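Local coordinates for protein xyloglucan-specific endo-beta-1,4-glucanase (Uncultured bacterium, PDB 4W88) that hydrolyses internal beta-1,4-glucosidic bonds in the backbone of xyloglucan, a plant cell-wall polysaccharide, as a family 5 glycoside hydrolase, at residues 169-174 with 208-213; 176-181 with 193-198; 273-278 with 314-319; 307-312 with 326-331. The protein carries 1 engineered substitution. All coordinates share one frame; numbering follows the deposited sequence.

Interaction 1. Residues 169-174 with 208-213; sequences LINAMN and KDLEIP
The oxygen and the nitrogen of the Asn171 side-chain amide each hydrogen-bond to the backbone of the loop 208-213. Asn171 ND2 donates to Asp209 O at 3.0 Å. This bond is close to straight, 170° at the hydrogen, and the acceptor lies almost in the amide plane. Two residues further along the loop, Glu211 N donates to Asn171 OD1, also at 3.0 Å. Here the donor stands above the carbonyl plane, 54° out of it. A water donates to the same Asn171 OD1 at 2.9 Å. It also donates to Glu211 O at 2.7 Å and accepts from Asn174 ND2 at 3.0 Å. Van der Waals contacts fill in round these bonds: Glu211 CB rests on Asn171 CG at 3.5 Å, and Leu210 CD1 reaches Asn174 ND2 at 3.9 Å. With a leucine in place of Asn171, Asp209 O and Glu211 N would probably both lose their partner, and the water one of its three. The second shell is charged. Asp209 pairs with Arg167 and Glu211 with Lys175, so salt bridges to the same helix flank the amide. Asn174 ND2 also donates to Cys196 O. Leu169 and Met173 turn instead to helix 117-134. On the loop, Ile212 touches helix 246-261, and Pro213 meets Ile195 of strand 193-196. The contact thus ties helix 164-182 to the link between helix 204-208 and strand 218-223.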
loop_
_atom_site.group_PDB
_atom_site.type_symbol
_atom_site.label_atom_id
_atom_site.label_comp_id
_atom_site.label_asym_id
_atom_site.label_seq_id
_atom_site.Cartn_x
_atom_site.Cartn_y
_atom_site.Cartn_z
ATOM N N LEU A 169 -15.121 -12.356 5.944
ATOM C CA LEU A 169 -15.416 -10.947 6.201
ATOM C C LEU A 169 -14.597 -10.054 5.275
ATOM O O LEU A 169 -15.119 -9.071 4.748
ATOM C CB LEU A 169 -15.145 -10.610 7.669
ATOM C CG LEU A 169 -15.183 -9.141 8.068
ATOM C CD1 LEU A 169 -16.594 -8.556 7.850
ATOM C CD2 LEU A 169 -14.782 -8.957 9.508
ATOM N N ILE A 170 -13.338 -10.397 5.040
ATOM C CA ILE A 170 -12.488 -9.589 4.129
ATOM C C ILE A 170 -13.117 -9.584 2.745
ATOM O O ILE A 170 -13.227 -8.541 2.086
ATOM C CB ILE A 170 -11.078 -10.106 4.050
ATOM C CG1 ILE A 170 -10.387 -9.847 5.413
ATOM C CG2 ILE A 170 -10.337 -9.386 2.902
ATOM C CD1 ILE A 170 -10.348 -8.438 6.000
ATOM N N ASN A 171 -13.572 -10.758 2.309
ATOM C CA ASN A 171 -14.238 -10.800 0.998
ATOM C C ASN A 171 -15.489 -9.875 0.913
ATOM O O ASN A 171 -15.680 -9.198 -0.113
ATOM C CB ASN A 171 -14.617 -12.231 0.517
ATOM C CG ASN A 171 -13.416 -13.103 0.306
ATOM O OD1 ASN A 171 -12.345 -12.650 -0.096
ATOM N ND2 ASN A 171 -13.565 -14.372 0.644
ATOM N N ALA A 172 -16.300 -9.872 1.973
ATOM C CA ALA A 172 -17.458 -8.997 2.042
ATOM C C ALA A 172 -17.051 -7.519 2.025
ATOM O O ALA A 172 -17.628 -6.711 1.348
ATOM C CB ALA A 172 -18.259 -9.294 3.300
HETATM N N MSE A 173 -15.980 -7.196 2.719
HETATM C CA MSE A 173 -15.496 -5.806 2.832
HETATM C C MSE A 173 -14.958 -5.352 1.465
HETATM O O MSE A 173 -15.190 -4.222 1.060
HETATM C CB MSE A 173 -14.460 -5.592 3.977
HETATM C CG MSE A 173 -15.194 -5.778 5.307
HETATM SE SE MSE A 173 -13.981 -5.469 6.824
HETATM C CE MSE A 173 -14.012 -3.497 6.826
ATOM N N ASN A 174 -14.184 -6.210 0.790
ATOM C CA ASN A 174 -13.654 -5.891 -0.570
ATOM C C ASN A 174 -14.854 -5.529 -1.482
ATOM O O ASN A 174 -14.790 -4.582 -2.270
ATOM C CB ASN A 174 -12.841 -7.056 -1.166
ATOM C CG ASN A 174 -11.436 -7.146 -0.604
ATOM O OD1 ASN A 174 -10.845 -6.132 -0.156
ATOM N ND2 ASN A 174 -10.885 -8.356 -0.612
ATOM N N LYS A 208 -5.944 -18.928 -1.099
ATOM C CA LYS A 208 -6.990 -19.909 -1.417
ATOM C C LYS A 208 -8.377 -19.367 -1.042
ATOM O O LYS A 208 -9.334 -19.620 -1.733
ATOM C CB LYS A 208 -6.702 -21.249 -0.727
ATOM C CG LYS A 208 -7.663 -22.360 -1.017
ATOM C CD LYS A 208 -7.229 -23.644 -0.287
ATOM C CE LYS A 208 -5.907 -24.213 -0.815
ATOM N NZ LYS A 208 -5.550 -25.562 -0.268
ATOM N N ASP A 209 -8.494 -18.573 0.005
ATOM C CA ASP A 209 -9.823 -18.103 0.416
ATOM C C ASP A 209 -10.240 -16.788 -0.201
ATOM O O ASP A 209 -11.312 -16.311 0.102
ATOM C CB ASP A 209 -9.901 -17.950 1.946
ATOM C CG ASP A 209 -10.074 -19.282 2.655
ATOM O OD1 ASP A 209 -10.333 -20.305 1.981
ATOM O OD2 ASP A 209 -9.940 -19.335 3.884
ATOM N N LEU A 210 -9.384 -16.137 -0.957
ATOM C CA LEU A 210 -9.695 -14.806 -1.488
ATOM C C LEU A 210 -10.659 -14.915 -2.650
ATOM O O LEU A 210 -10.378 -15.555 -3.645
ATOM C CB LEU A 210 -8.443 -14.101 -1.996
ATOM C CG LEU A 210 -8.630 -12.676 -2.537
ATOM C CD1 LEU A 210 -8.923 -11.677 -1.418
ATOM C CD2 LEU A 210 -7.392 -12.262 -3.277
ATOM N N GLU A 211 -11.801 -14.264 -2.530
ATOM C CA GLU A 211 -12.777 -14.193 -3.629
ATOM C C GLU A 211 -12.330 -13.191 -4.648
ATOM O O GLU A 211 -11.912 -12.069 -4.295
ATOM C CB GLU A 211 -14.110 -13.736 -3.077
ATOM C CG GLU A 211 -15.244 -13.829 -4.030
ATOM C CD GLU A 211 -16.547 -13.439 -3.381
ATOM O OE1 GLU A 211 -16.713 -13.607 -2.134
ATOM O OE2 GLU A 211 -17.388 -12.924 -4.141
ATOM N N ILE A 212 -12.379 -13.574 -5.916
ATOM C CA ILE A 212 -11.963 -12.652 -6.955
ATOM C C ILE A 212 -13.216 -12.013 -7.551
ATOM O O ILE A 212 -14.041 -12.684 -8.161
ATOM C CB ILE A 212 -11.209 -13.391 -8.070
ATOM C CG1 ILE A 212 -10.042 -14.212 -7.494
ATOM C CG2 ILE A 212 -10.795 -12.435 -9.180
ATOM C CD1 ILE A 212 -9.041 -13.403 -6.725
ATOM N N PRO A 213 -13.339 -10.692 -7.468
ATOM C CA PRO A 213 -14.497 -10.051 -8.069
ATOM C C PRO A 213 -14.630 -10.254 -9.569
ATOM O O PRO A 213 -13.632 -10.308 -10.294
ATOM C CB PRO A 213 -14.220 -8.576 -7.817
ATOM C CG PRO A 213 -13.296 -8.555 -6.644
ATOM C CD PRO A 213 -12.423 -9.694 -6.900
HETATM O O HOH W 1 -12.297 -10.551 -2.066
#

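Interaction 2. Residues 176-181 with 193-198; sequences AFIDAV and LIICTY
Leu193 reaches from its strand to the face of helix 164-182 turned toward the barrel, where its two methyls meet different residues. Leu193 CD1 lies 3.9 Å from Ile178 CA, against the helix backbone. Leu193 CD2 meets Val181 CG1 tip to tip at 3.8 Å. The CB of the same leucine is taken by the Phe177 ring, whose CE2 comes to 3.9 Å. Phe177 has its CG roughly anti to the backbone N, with chi1 at 155°, well short of fully anti. This directs the ring toward the strand, where CE2 also lies 3.8 Å from Ile194 O. Ile195 CG2 stands at the ring edge. Ile195 holds its CG1 between the backbone N and the carbonyl carbon, chi1 65°, and it is the CG2 branch that faces the helix. Ile178 CD1 touches this CG2 at 3.7 Å, and the two side chains run at a slant to each other. All the side-chain contacts are apolar. The short helix and strand axes approach to 9.4 Å and run nearly antiparallel, at 163°. Trp128 of the neighbouring helix 117-134 also meets the Phe177 ring. Backbone hydrogen bonds join strand 193-196 to Ala219 and Phe144 in the strands on its two sides. A helix packed along the outside of a closed parallel sheet is the TIM-barrel pattern. Strand 142-145, helix 164-182 and strand 193-196 form one of its beta-alpha-beta crossovers.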
loop_
_atom_site.group_PDB
_atom_site.type_symbol
_atom_site.label_atom_id
_atom_site.label_comp_id
_atom_site.label_asym_id
_atom_site.label_seq_id
_atom_site.Cartn_x
_atom_site.Cartn_y
_atom_site.Cartn_z
ATOM N N ALA A 176 -17.811 -4.458 -0.631
ATOM C CA ALA A 176 -18.479 -3.243 -0.176
ATOM C C ALA A 176 -17.751 -2.008 -0.736
ATOM O O ALA A 176 -18.341 -1.030 -1.138
ATOM C CB ALA A 176 -18.499 -3.193 1.310
ATOM N N PHE A 177 -16.423 -2.096 -0.709
ATOM C CA PHE A 177 -15.544 -1.080 -1.186
ATOM C C PHE A 177 -15.765 -0.859 -2.699
ATOM O O PHE A 177 -15.995 0.247 -3.166
ATOM C CB PHE A 177 -14.080 -1.490 -0.914
ATOM C CG PHE A 177 -13.050 -0.867 -1.825
ATOM C CD1 PHE A 177 -12.857 0.512 -1.937
ATOM C CD2 PHE A 177 -12.186 -1.699 -2.507
ATOM C CE1 PHE A 177 -11.846 1.021 -2.739
ATOM C CE2 PHE A 177 -11.170 -1.191 -3.317
ATOM C CZ PHE A 177 -10.973 0.164 -3.390
ATOM N N ILE A 178 -15.730 -1.943 -3.464
ATOM C CA ILE A 178 -15.943 -1.849 -4.911
ATOM C C ILE A 178 -17.314 -1.303 -5.206
ATOM O O ILE A 178 -17.435 -0.387 -6.041
ATOM C CB ILE A 178 -15.825 -3.242 -5.593
ATOM C CG1 ILE A 178 -14.351 -3.690 -5.520
ATOM C CG2 ILE A 178 -16.345 -3.236 -7.050
ATOM C CD1 ILE A 178 -14.154 -5.198 -5.788
ATOM N N ASP A 179 -18.323 -1.845 -4.551
ATOM C CA ASP A 179 -19.710 -1.367 -4.799
ATOM C C ASP A 179 -19.864 0.161 -4.548
ATOM O O ASP A 179 -20.492 0.857 -5.318
ATOM C CB ASP A 179 -20.644 -2.196 -3.926
ATOM C CG ASP A 179 -22.049 -2.010 -4.232
ATOM O OD1 ASP A 179 -22.578 -1.053 -3.703
ATOM O OD2 ASP A 179 -22.644 -2.835 -4.951
ATOM N N ALA A 180 -19.319 0.651 -3.428
ATOM C CA ALA A 180 -19.461 2.006 -3.035
ATOM C C ALA A 180 -18.818 2.905 -4.077
ATOM O O ALA A 180 -19.355 3.974 -4.417
ATOM C CB ALA A 180 -18.854 2.243 -1.688
ATOM N N VAL A 181 -17.653 2.511 -4.537
ATOM C CA VAL A 181 -16.925 3.345 -5.513
ATOM C C VAL A 181 -17.607 3.330 -6.878
ATOM O O VAL A 181 -17.864 4.385 -7.455
ATOM C CB VAL A 181 -15.472 2.901 -5.668
ATOM C CG1 VAL A 181 -14.747 3.671 -6.763
ATOM C CG2 VAL A 181 -14.666 3.043 -4.366
ATOM N N LEU A 193 -9.412 -0.580 -8.933
ATOM C CA LEU A 193 -9.654 -0.724 -7.535
ATOM C C LEU A 193 -8.863 -1.892 -6.990
ATOM O O LEU A 193 -8.935 -2.972 -7.549
ATOM C CB LEU A 193 -11.129 -0.904 -7.226
ATOM C CG LEU A 193 -12.055 0.152 -7.793
ATOM C CD1 LEU A 193 -13.508 -0.047 -7.416
ATOM C CD2 LEU A 193 -11.660 1.580 -7.409
ATOM N N ILE A 194 -8.164 -1.680 -5.880
ATOM C CA ILE A 194 -7.140 -2.600 -5.441
ATOM C C ILE A 194 -7.628 -3.181 -4.104
ATOM O O ILE A 194 -7.663 -2.499 -3.066
ATOM C CB ILE A 194 -5.757 -1.919 -5.276
ATOM C CG1 ILE A 194 -5.308 -1.230 -6.566
ATOM C CG2 ILE A 194 -4.697 -2.960 -4.841
ATOM C CD1 ILE A 194 -4.040 -0.367 -6.449
ATOM N N ILE A 195 -8.038 -4.433 -4.175
ATOM C CA ILE A 195 -8.552 -5.149 -3.043
ATOM C C ILE A 195 -7.363 -5.828 -2.343
ATOM O O ILE A 195 -6.214 -5.768 -2.819
ATOM C CB ILE A 195 -9.641 -6.168 -3.464
ATOM C CG1 ILE A 195 -9.093 -7.290 -4.339
ATOM C CG2 ILE A 195 -10.855 -5.455 -4.051
ATOM C CD1 ILE A 195 -10.025 -8.492 -4.495
ATOM N N CYS A 196 -7.614 -6.548 -1.254
ATOM C CA CYS A 196 -6.528 -7.175 -0.524
ATOM C C CYS A 196 -6.970 -8.442 0.173
ATOM O O CYS A 196 -8.167 -8.698 0.357
ATOM C CB CYS A 196 -5.924 -6.193 0.511
ATOM S SG CYS A 196 -7.019 -5.694 1.826
ATOM N N THR A 197 -5.968 -9.231 0.586
ATOM C CA THR A 197 -6.167 -10.308 1.500
ATOM C C THR A 197 -6.159 -9.828 2.963
ATOM O O THR A 197 -5.755 -8.711 3.275
ATOM C CB THR A 197 -5.020 -11.310 1.354
ATOM O OG1 THR A 197 -3.818 -10.566 1.497
ATOM C CG2 THR A 197 -5.052 -12.078 0.007
ATOM N N TYR A 198 -6.570 -10.714 3.862
ATOM C CA TYR A 198 -6.481 -10.448 5.299
ATOM C C TYR A 198 -5.016 -10.090 5.597
ATOM O O TYR A 198 -4.091 -10.820 5.177
ATOM C CB TYR A 198 -6.830 -11.700 6.098
ATOM C CG TYR A 198 -6.818 -11.469 7.581
ATOM C CD1 TYR A 198 -5.620 -11.506 8.355
ATOM C CD2 TYR A 198 -7.999 -11.204 8.271
ATOM C CE1 TYR A 198 -5.681 -11.259 9.732
ATOM C CE2 TYR A 198 -8.040 -11.024 9.651
ATOM C CZ TYR A 198 -6.906 -11.067 10.381
ATOM O OH TYR A 198 -6.978 -10.867 11.734
#

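Interaction 3. Residues 273-278 with 314-319; sequences GAQFKE and EKFGLL
Phe316 and Gln275 form the tight part of this contact. Gln275 CG sits over one face of the Phe316 ring, 3.6 Å from the centroid and 14° off the ring normal, a CH-pi contact. Gln275 CG lies anti to its carbonyl carbon (chi1 -68°), and the extended chain leaves the amide still against the ring, its plane 67° from the ring's. The backbone of Gly273 and Ala274 meets the ring edge, with Gly273 C 3.7 Å from Phe316 CE1. Phe276 N donates to Lys315 O at 2.9 Å, nearly straight. Lys315, whose carbonyl accepts here, centres an inverse gamma turn closed by Phe316 N to Glu314 O. The other side is looser. A water bridges Gln275 OE1, at 2.6 Å, and Lys315 N, at 2.9 Å. The Lys315 side chain turns elsewhere, and its NZ bonds to Gly311 O. Glu314 touches the glutamine amide lightly, with CG 3.8 Å from Gln275 NE2. Replacing Phe316 by an alanine would probably leave Gln275 CG without its ring and open a gap beside Gly273. Tyr225 and Tyr232 of the glycan pocket also meet this ring. These loops follow the seventh and eighth barrel strands, on the side where family 5 enzymes carry their substrate cleft.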
loop_
_atom_site.group_PDB
_atom_site.type_symbol
_atom_site.label_atom_id
_atom_site.label_comp_id
_atom_site.label_asym_id
_atom_site.label_seq_id
_atom_site.Cartn_x
_atom_site.Cartn_y
_atom_site.Cartn_z
ATOM N N GLY A 273 10.293 -3.471 1.233
ATOM C CA GLY A 273 11.479 -2.683 1.574
ATOM C C GLY A 273 12.319 -3.434 2.602
ATOM O O GLY A 273 11.918 -4.501 3.073
ATOM N N ALA A 274 13.510 -2.907 2.931
ATOM C CA ALA A 274 14.386 -3.513 3.914
ATOM C C ALA A 274 14.933 -2.436 4.825
ATOM O O ALA A 274 15.400 -1.442 4.371
ATOM C CB ALA A 274 15.507 -4.193 3.155
ATOM N N GLN A 275 14.840 -2.645 6.119
ATOM C CA GLN A 275 15.370 -1.693 7.033
ATOM C C GLN A 275 16.896 -1.650 6.902
ATOM O O GLN A 275 17.571 -2.671 6.682
ATOM C CB GLN A 275 14.985 -2.014 8.490
ATOM C CG GLN A 275 13.511 -1.851 8.758
ATOM C CD GLN A 275 13.075 -2.291 10.135
ATOM O OE1 GLN A 275 13.775 -2.080 11.136
ATOM N NE2 GLN A 275 11.898 -2.907 10.200
ATOM N N PHE A 276 17.393 -0.431 6.940
ATOM C CA PHE A 276 18.815 -0.163 6.832
ATOM C C PHE A 276 19.562 -0.636 8.063
ATOM O O PHE A 276 19.286 -0.166 9.169
ATOM C CB PHE A 276 19.181 1.316 6.561
ATOM C CG PHE A 276 20.649 1.520 6.335
ATOM C CD1 PHE A 276 21.248 0.956 5.181
ATOM C CD2 PHE A 276 21.431 2.268 7.202
ATOM C CE1 PHE A 276 22.609 1.083 4.943
ATOM C CE2 PHE A 276 22.803 2.437 6.935
ATOM C CZ PHE A 276 23.375 1.844 5.808
ATOM N N LYS A 277 20.493 -1.565 7.859
ATOM C CA LYS A 277 21.253 -2.201 8.975
ATOM C C LYS A 277 22.763 -2.117 8.712
ATOM O O LYS A 277 23.491 -3.094 8.885
ATOM C CB LYS A 277 20.857 -3.683 9.087
ATOM C CG LYS A 277 19.401 -4.025 9.363
ATOM C CD LYS A 277 19.119 -5.500 9.174
ATOM C CE LYS A 277 17.639 -5.763 9.453
ATOM N NZ LYS A 277 17.433 -7.240 9.599
ATOM N N GLU A 278 23.194 -0.926 8.227
ATOM C CA GLU A 278 24.602 -0.633 7.873
ATOM C C GLU A 278 25.094 -1.705 6.917
ATOM O O GLU A 278 26.212 -2.231 7.052
ATOM C CB GLU A 278 25.511 -0.482 9.080
ATOM C CG GLU A 278 24.901 0.421 10.092
ATOM C CD GLU A 278 25.664 1.535 10.492
ATOM O OE1 GLU A 278 25.389 2.573 9.864
ATOM O OE2 GLU A 278 26.476 1.335 11.440
ATOM N N GLU A 314 12.124 2.215 12.737
ATOM C CA GLU A 314 12.290 1.269 11.660
ATOM C C GLU A 314 12.915 2.005 10.468
ATOM O O GLU A 314 12.291 2.900 9.902
ATOM C CB GLU A 314 10.942 0.659 11.335
ATOM C CG GLU A 314 10.402 -0.268 12.459
ATOM C CD GLU A 314 9.041 -0.878 12.151
ATOM O OE1 GLU A 314 8.412 -0.473 11.187
ATOM O OE2 GLU A 314 8.540 -1.764 12.879
ATOM N N LYS A 315 14.140 1.608 10.073
ATOM C CA LYS A 315 14.935 2.481 9.218
ATOM C C LYS A 315 14.630 2.255 7.744
ATOM O O LYS A 315 15.482 1.807 6.968
ATOM C CB LYS A 315 16.449 2.425 9.553
ATOM C CG LYS A 315 16.835 3.014 10.900
ATOM C CD LYS A 315 18.284 2.663 11.225
ATOM C CE LYS A 315 18.815 3.497 12.387
ATOM N NZ LYS A 315 17.942 3.440 13.580
ATOM N N PHE A 316 13.379 2.520 7.360
ATOM C CA PHE A 316 12.976 2.345 5.927
ATOM C C PHE A 316 13.189 3.621 5.066
ATOM O O PHE A 316 12.886 3.650 3.862
ATOM C CB PHE A 316 11.527 2.006 5.925
ATOM C CG PHE A 316 11.209 0.551 6.277
ATOM C CD1 PHE A 316 11.610 -0.467 5.474
ATOM C CD2 PHE A 316 10.479 0.261 7.388
ATOM C CE1 PHE A 316 11.305 -1.777 5.693
ATOM C CE2 PHE A 316 10.128 -1.046 7.674
ATOM C CZ PHE A 316 10.558 -2.090 6.845
ATOM N N GLY A 317 13.669 4.706 5.689
ATOM C CA GLY A 317 13.850 5.922 4.991
ATOM C C GLY A 317 14.781 5.849 3.758
ATOM O O GLY A 317 15.874 5.250 3.819
ATOM N N LEU A 318 14.349 6.496 2.676
ATOM C CA LEU A 318 15.159 6.603 1.450
ATOM C C LEU A 318 15.384 8.038 1.037
ATOM O O LEU A 318 16.524 8.415 0.716
ATOM C CB LEU A 318 14.626 5.775 0.292
ATOM C CG LEU A 318 14.414 4.304 0.558
ATOM C CD1 LEU A 318 13.662 3.600 -0.588
ATOM C CD2 LEU A 318 15.781 3.640 0.724
ATOM N N LEU A 319 14.295 8.800 1.023
ATOM C CA LEU A 319 14.337 10.228 0.734
ATOM C C LEU A 319 14.458 11.053 2.019
ATOM O O LEU A 319 13.587 11.014 2.862
ATOM C CB LEU A 319 13.153 10.665 -0.091
ATOM C CG LEU A 319 13.071 12.184 -0.352
ATOM C CD1 LEU A 319 14.347 12.628 -1.145
ATOM C CD2 LEU A 319 11.756 12.538 -1.046
HETATM O O HOH W 2 15.685 -0.340 11.650
#

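Interaction 4. Residues 307-312 with 326-331; sequences NIYHGN and WYNDDI
Tyr309 and Tyr327 lie against each other with their rings almost parallel, 10° apart, and slid in opposite directions. The centroids are 4.8 Å apart, and the slide leaves little of one ring over the other. Each CB instead covers the other's ring: Tyr309 CB is 3.5 Å from the Tyr327 centroid, and Tyr327 CB is 3.5 Å from the Tyr309 centroid. The result is a pair of reciprocal CH-pi contacts. Tyr309 CG is anti to the backbone N (chi1 -172°), which sends the ring past Tyr327 and brings its OH to Asn328. His310 adds a third ring. The edge of Tyr327 points toward its face in an offset edge-to-face pair, with planes at 80°. The hydroxyls of the two tyrosines go separate ways. Tyr327 OH donates to Asn307 OD1 at 2.8 Å, from above the carbonyl plane. It also accepts from a water at 3.0 Å, and that water accepts from His310 N. Tyr309 OH accepts from Asn328 ND2 at 3.0 Å, with the amide and ring planes steeply inclined. Asn328 is the N-cap of helix 329-336, where its OD1 accepts from Ile331 N at 3.1 Å. Its ND2 also bonds to Thr280, and Phe276 stacks on Tyr309. Both phenol oxygens therefore have polar partners while the rings pack. One asparagine amide ties Tyr309 to the start of the helix and probably limits how far either group can turn.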
loop_
_atom_site.group_PDB
_atom_site.type_symbol
_atom_site.label_atom_id
_atom_site.label_comp_id
_atom_site.label_asym_id
_atom_site.label_seq_id
_atom_site.Cartn_x
_atom_site.Cartn_y
_atom_site.Cartn_z
ATOM N N ASN A 307 10.870 8.029 6.089
ATOM C CA ASN A 307 11.853 9.098 6.406
ATOM C C ASN A 307 12.630 8.841 7.673
ATOM O O ASN A 307 13.141 9.792 8.250
ATOM C CB ASN A 307 11.143 10.436 6.448
ATOM C CG ASN A 307 12.067 11.625 6.329
ATOM O OD1 ASN A 307 13.141 11.529 5.747
ATOM N ND2 ASN A 307 11.658 12.743 6.877
ATOM N N ILE A 308 12.792 7.561 8.058
ATOM C CA ILE A 308 13.611 7.224 9.224
ATOM C C ILE A 308 14.857 6.530 8.719
ATOM O O ILE A 308 14.759 5.487 8.107
ATOM C CB ILE A 308 12.870 6.339 10.236
ATOM C CG1 ILE A 308 11.642 7.087 10.782
ATOM C CG2 ILE A 308 13.814 5.964 11.377
ATOM C CD1 ILE A 308 10.819 6.231 11.726
ATOM N N TYR A 309 16.039 7.092 9.011
ATOM C CA TYR A 309 17.296 6.515 8.554
ATOM C C TYR A 309 18.395 6.674 9.612
ATOM O O TYR A 309 19.028 5.709 9.968
ATOM C CB TYR A 309 17.755 7.170 7.245
ATOM C CG TYR A 309 18.944 6.520 6.570
ATOM C CD1 TYR A 309 18.757 5.437 5.741
ATOM C CD2 TYR A 309 20.215 6.988 6.740
ATOM C CE1 TYR A 309 19.807 4.845 5.101
ATOM C CE2 TYR A 309 21.290 6.401 6.096
ATOM C CZ TYR A 309 21.087 5.317 5.274
ATOM O OH TYR A 309 22.070 4.658 4.552
ATOM N N HIS A 310 18.650 7.887 10.073
ATOM C CA HIS A 310 19.715 8.083 11.005
ATOM C C HIS A 310 19.243 7.932 12.440
ATOM O O HIS A 310 20.003 7.591 13.299
ATOM C CB HIS A 310 20.346 9.471 10.827
ATOM C CG HIS A 310 20.997 9.717 9.499
ATOM N ND1 HIS A 310 22.137 9.053 9.083
ATOM C CD2 HIS A 310 20.714 10.624 8.533
ATOM C CE1 HIS A 310 22.491 9.506 7.891
ATOM N NE2 HIS A 310 21.642 10.456 7.534
ATOM N N GLY A 311 17.990 8.229 12.698
ATOM C CA GLY A 311 17.481 8.156 14.051
ATOM C C GLY A 311 16.880 6.820 14.366
ATOM O O GLY A 311 16.883 5.926 13.544
ATOM N N ASN A 312 16.313 6.702 15.571
ATOM C CA ASN A 312 15.733 5.428 16.037
ATOM C C ASN A 312 14.402 5.196 15.375
ATOM O O ASN A 312 13.748 6.165 15.015
ATOM C CB ASN A 312 15.485 5.404 17.541
ATOM C CG ASN A 312 16.721 5.692 18.342
ATOM O OD1 ASN A 312 17.833 5.203 18.061
ATOM N ND2 ASN A 312 16.532 6.490 19.375
ATOM N N TRP A 326 18.784 11.913 -1.198
ATOM C CA TRP A 326 18.538 10.560 -0.843
ATOM C C TRP A 326 19.513 10.112 0.241
ATOM O O TRP A 326 20.734 10.414 0.169
ATOM C CB TRP A 326 18.540 9.669 -2.094
ATOM C CG TRP A 326 17.478 10.073 -3.048
ATOM C CD1 TRP A 326 17.585 11.017 -4.024
ATOM C CD2 TRP A 326 16.129 9.585 -3.096
ATOM N NE1 TRP A 326 16.381 11.140 -4.709
ATOM C CE2 TRP A 326 15.456 10.312 -4.110
ATOM C CE3 TRP A 326 15.389 8.635 -2.356
ATOM C CZ2 TRP A 326 14.093 10.065 -4.431
ATOM C CZ3 TRP A 326 14.065 8.394 -2.688
ATOM C CH2 TRP A 326 13.415 9.124 -3.673
ATOM N N TYR A 327 19.002 9.399 1.244
ATOM C CA TYR A 327 19.883 8.896 2.321
ATOM C C TYR A 327 20.972 7.922 1.852
ATOM O O TYR A 327 22.059 7.840 2.433
ATOM C CB TYR A 327 19.089 8.156 3.367
ATOM C CG TYR A 327 18.188 9.001 4.241
ATOM C CD1 TYR A 327 18.730 9.899 5.162
ATOM C CD2 TYR A 327 16.774 8.910 4.140
ATOM C CE1 TYR A 327 17.896 10.694 5.940
ATOM C CE2 TYR A 327 15.946 9.686 4.963
ATOM C CZ TYR A 327 16.512 10.564 5.822
ATOM O OH TYR A 327 15.742 11.326 6.631
ATOM N N ASN A 328 20.636 7.127 0.838
ATOM C CA ASN A 328 21.511 6.045 0.389
ATOM C C ASN A 328 21.365 5.847 -1.106
ATOM O O ASN A 328 20.431 5.205 -1.541
ATOM C CB ASN A 328 21.233 4.769 1.195
ATOM C CG ASN A 328 22.256 3.712 0.945
ATOM O OD1 ASN A 328 22.679 3.470 -0.189
ATOM N ND2 ASN A 328 22.709 3.093 2.014
ATOM N N ASP A 329 22.228 6.478 -1.897
ATOM C CA ASP A 329 21.982 6.493 -3.334
ATOM C C ASP A 329 22.214 5.118 -3.963
ATOM O O ASP A 329 21.628 4.802 -4.997
ATOM C CB ASP A 329 22.885 7.506 -4.045
ATOM C CG ASP A 329 22.358 8.906 -3.977
ATOM O OD1 ASP A 329 21.169 9.138 -4.210
ATOM O OD2 ASP A 329 23.169 9.753 -3.641
ATOM N N ASP A 330 23.036 4.268 -3.336
ATOM C CA ASP A 330 23.236 2.905 -3.883
ATOM C C ASP A 330 21.974 2.024 -3.778
ATOM O O ASP A 330 21.607 1.292 -4.711
ATOM C CB ASP A 330 24.391 2.217 -3.170
ATOM C CG ASP A 330 25.758 2.751 -3.567
ATOM O OD1 ASP A 330 25.892 3.547 -4.496
ATOM O OD2 ASP A 330 26.722 2.302 -2.981
ATOM N N ILE A 331 21.321 2.060 -2.609
ATOM C CA ILE A 331 20.029 1.392 -2.448
ATOM C C ILE A 331 18.986 1.907 -3.432
ATOM O O ILE A 331 18.296 1.132 -4.143
ATOM C CB ILE A 331 19.514 1.501 -0.993
ATOM C CG1 ILE A 331 20.448 0.698 -0.061
ATOM C CG2 ILE A 331 18.078 1.003 -0.853
ATOM C CD1 ILE A 331 20.160 0.782 1.413
HETATM O O HOH W 3 16.930 10.464 9.245
#

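The four contacts form two pairs on opposite sides of the chain's centre. Interactions 1 and 2 share helix 164-182, and their centres are about 9 Å apart. A hydrogen bond from Asn174 ND2 to Cys196 O, 2.9 Å, joins them. Interactions 3 and 4 have centres about 6 Å apart, and their segments alternate along the chain. Two backbone bonds connect them: Tyr327 N to Leu318 O at 2.7 Å and Gly317 N to Ile308 O at 2.8 Å. Interaction 3 borders the ligand site, with the Glu314 side chain about 4 Å from the bound xylose. Interactions 2 and 3 are about 16 Å apart between nearest atoms, so the two pairs do not touch.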